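Local atomic coordinates of putative hydrolase (Bacteroides ovatus, PDB entry 4HBS), a protein that is a putative hydrolase with a five-bladed beta-propeller fold, whose substrate and reaction are not established. Residues 22-27 / 38-43. Sequence-based numbering, arbitrary orientation.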
loop_
_atom_site.group_PDB
_atom_site.type_symbol
_atom_site.label_atom_id
_atom_site.label_comp_id
_atom_site.label_asym_id
_atom_site.label_seq_id
_atom_site.Cartn_x
_atom_site.Cartn_y
_atom_site.Cartn_z
ATOM N N TRP A 22 -11.832 -20.303 -1.318
ATOM C CA TRP A 22 -11.152 -19.016 -1.554
ATOM C C TRP A 22 -12.113 -17.899 -2.010
ATOM O O TRP A 22 -11.754 -16.723 -1.920
ATOM C CB TRP A 22 -10.022 -19.166 -2.594
ATOM C CG TRP A 22 -8.938 -20.151 -2.229
ATOM C CD1 TRP A 22 -8.749 -20.765 -1.024
ATOM C CD2 TRP A 22 -7.872 -20.607 -3.080
ATOM N NE1 TRP A 22 -7.658 -21.601 -1.081
ATOM C CE2 TRP A 22 -7.105 -21.532 -2.334
ATOM C CE3 TRP A 22 -7.494 -20.331 -4.411
ATOM C CZ2 TRP A 22 -5.953 -22.141 -2.852
ATOM C CZ3 TRP A 22 -6.386 -20.981 -4.942
ATOM C CH2 TRP A 22 -5.628 -21.874 -4.165
ATOM N N ASN A 23 -13.310 -18.259 -2.513
ATOM C CA ASN A 23 -14.343 -17.333 -2.979
ATOM C C ASN A 23 -13.775 -16.318 -4.013
ATOM O O ASN A 23 -13.952 -15.101 -3.893
ATOM C CB ASN A 23 -15.041 -16.634 -1.796
ATOM C CG ASN A 23 -16.418 -16.061 -2.112
ATOM O OD1 ASN A 23 -16.933 -16.165 -3.241
ATOM N ND2 ASN A 23 -17.008 -15.351 -1.144
ATOM N N LEU A 24 -13.095 -16.856 -5.033
ATOM C CA LEU A 24 -12.562 -16.081 -6.148
ATOM C C LEU A 24 -13.591 -16.120 -7.286
ATOM O O LEU A 24 -14.283 -17.128 -7.455
ATOM C CB LEU A 24 -11.203 -16.645 -6.623
ATOM C CG LEU A 24 -10.085 -16.745 -5.583
ATOM C CD1 LEU A 24 -8.803 -17.155 -6.227
ATOM C CD2 LEU A 24 -9.881 -15.448 -4.869
ATOM N N GLU A 25 -13.719 -15.019 -8.037
ATOM C CA GLU A 25 -14.647 -14.928 -9.160
ATOM C C GLU A 25 -13.831 -14.506 -10.378
ATOM O O GLU A 25 -13.291 -13.403 -10.374
ATOM C CB GLU A 25 -15.770 -13.929 -8.826
ATOM C CG GLU A 25 -16.956 -13.941 -9.780
ATOM C CD GLU A 25 -17.638 -12.593 -9.901
ATOM O OE1 GLU A 25 -18.325 -12.188 -8.935
ATOM O OE2 GLU A 25 -17.430 -11.911 -10.932
ATOM N N LEU A 26 -13.677 -15.398 -11.390
ATOM C CA LEU A 26 -12.874 -15.095 -12.581
ATOM C C LEU A 26 -13.432 -13.892 -13.310
ATOM O O LEU A 26 -14.648 -13.759 -13.415
ATOM C CB LEU A 26 -12.831 -16.299 -13.536
ATOM C CG LEU A 26 -11.863 -16.199 -14.712
ATOM C CD1 LEU A 26 -10.450 -16.457 -14.284
ATOM C CD2 LEU A 26 -12.216 -17.174 -15.757
HETATM N N MSE A 27 -12.550 -13.001 -13.789
HETATM C CA MSE A 27 -12.971 -11.808 -14.523
HETATM C C MSE A 27 -12.926 -12.099 -15.986
HETATM O O MSE A 27 -12.061 -12.860 -16.415
HETATM C CB MSE A 27 -12.087 -10.606 -14.191
HETATM C CG MSE A 27 -12.518 -9.911 -12.939
HETATM SE SE MSE A 27 -11.413 -8.417 -12.543
HETATM C CE MSE A 27 -12.048 -7.208 -13.836
ATOM N N PHE A 38 -4.896 -15.530 -15.748
ATOM C CA PHE A 38 -6.209 -15.651 -15.105
ATOM C C PHE A 38 -6.312 -14.650 -13.980
ATOM O O PHE A 38 -5.529 -14.715 -13.043
ATOM C CB PHE A 38 -6.432 -17.075 -14.604
ATOM C CG PHE A 38 -6.299 -18.073 -15.725
ATOM C CD1 PHE A 38 -7.330 -18.252 -16.642
ATOM C CD2 PHE A 38 -5.088 -18.716 -15.964
ATOM C CE1 PHE A 38 -7.185 -19.130 -17.722
ATOM C CE2 PHE A 38 -4.947 -19.597 -17.045
ATOM C CZ PHE A 38 -5.993 -19.787 -17.923
ATOM N N VAL A 39 -7.247 -13.690 -14.107
ATOM C CA VAL A 39 -7.490 -12.629 -13.127
ATOM C C VAL A 39 -8.794 -12.928 -12.415
ATOM O O VAL A 39 -9.779 -13.297 -13.063
ATOM C CB VAL A 39 -7.543 -11.240 -13.803
ATOM C CG1 VAL A 39 -7.743 -10.140 -12.770
ATOM C CG2 VAL A 39 -6.292 -10.972 -14.623
ATOM N N TYR A 40 -8.815 -12.732 -11.090
ATOM C CA TYR A 40 -9.985 -12.996 -10.265
ATOM C C TYR A 40 -10.268 -11.880 -9.325
ATOM O O TYR A 40 -9.331 -11.245 -8.849
ATOM C CB TYR A 40 -9.745 -14.231 -9.389
ATOM C CG TYR A 40 -9.547 -15.523 -10.129
ATOM C CD1 TYR A 40 -8.298 -15.880 -10.620
ATOM C CD2 TYR A 40 -10.578 -16.447 -10.246
ATOM C CE1 TYR A 40 -8.105 -17.081 -11.306
ATOM C CE2 TYR A 40 -10.394 -17.663 -10.906
ATOM C CZ TYR A 40 -9.153 -17.979 -11.430
ATOM O OH TYR A 40 -8.963 -19.162 -12.096
ATOM N N LYS A 41 -11.543 -11.707 -8.961
ATOM C CA LYS A 41 -11.947 -10.798 -7.904
ATOM C C LYS A 41 -11.901 -11.622 -6.617
ATOM O O LYS A 41 -12.568 -12.654 -6.574
ATOM C CB LYS A 41 -13.383 -10.276 -8.130
ATOM C CG LYS A 41 -13.590 -9.379 -9.312
ATOM C CD LYS A 41 -15.095 -9.109 -9.521
ATOM C CE LYS A 41 -15.372 -7.872 -10.356
ATOM N NZ LYS A 41 -16.445 -8.098 -11.370
ATOM N N ASP A 42 -11.139 -11.228 -5.590
ATOM C CA ASP A 42 -11.147 -11.989 -4.326
ATOM C C ASP A 42 -12.369 -11.509 -3.505
ATOM O O ASP A 42 -12.305 -10.457 -2.863
ATOM C CB ASP A 42 -9.812 -11.830 -3.549
ATOM C CG ASP A 42 -9.651 -12.779 -2.374
ATOM O OD1 ASP A 42 -10.671 -13.144 -1.762
ATOM O OD2 ASP A 42 -8.500 -13.155 -2.070
ATOM N N LEU A 43 -13.493 -12.270 -3.551
ATOM C CA LEU A 43 -14.717 -11.869 -2.856
ATOM C C LEU A 43 -14.605 -12.116 -1.360
ATOM O O LEU A 43 -15.298 -11.438 -0.597
ATOM C CB LEU A 43 -15.951 -12.565 -3.420
ATOM C CG LEU A 43 -16.159 -12.504 -4.950
ATOM C CD1 LEU A 43 -17.476 -13.129 -5.320
ATOM C CD2 LEU A 43 -16.092 -11.078 -5.482
#
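An antiparallel beta hairpin joins strands 24-26 and 38-42 at the edge of a five-stranded sheet, with 24-26 outermost and 38-42 paired on its other side with strand 399-403. Glu25 and Lys41 form the hydrogen-bonded pair: Lys41 N donates to Glu25 O at 2.8 Å, with an N-H...O angle of 169°, and Glu25 N returns a bond to Lys41 O. Met27 N to Val39 O and Leu43 N to Asn23 O extend the ladder at its two ends.

One face of the hairpin carries Leu24, Leu26, Tyr40 and Asp42. The aromatic ring of Tyr40 lies between the two leucines: Leu26 CD1 sits over one face in a CH-pi contact, 3.7 Å from the ring centroid, while Leu24 touches the ring obliquely, CB 3.7 Å from Tyr40 CD2, its CD1 lying more loosely on the opposite face, toward the rim. With its CG anti to the backbone N (chi1 -171°), Leu26 carries that methyl across to the ring. A branched apolar side chain suits Leu26, since one of its methyls can rest against the ring. Leu24 CD2 also packs on the carboxylate carbon of Asp42, at 3.7 Å from CG. The polar end of this aspartate is engaged beyond the hairpin: OD2 forms a salt bridge with Arg401, and OD1 accepts from Tyr45 N, capping the start of helix 43-48.

On the other face Glu25 and Lys41 run side by side, suiting a partly exposed surface. Their ion pair is long, with Glu25 OE2 4.0 Å from Lys41 NZ, so the attraction between the two charges is probably modest. The selenomethionine at Met27 crosses the lysine's aliphatic stem, its CG 3.8 Å from Lys41 CG.

Because strand 38-42 pairs antiparallel with strand 399-403, N- and C-terminal parts of the chain share one sheet, a Velcro-like closure of the ring, as in many beta-propellers.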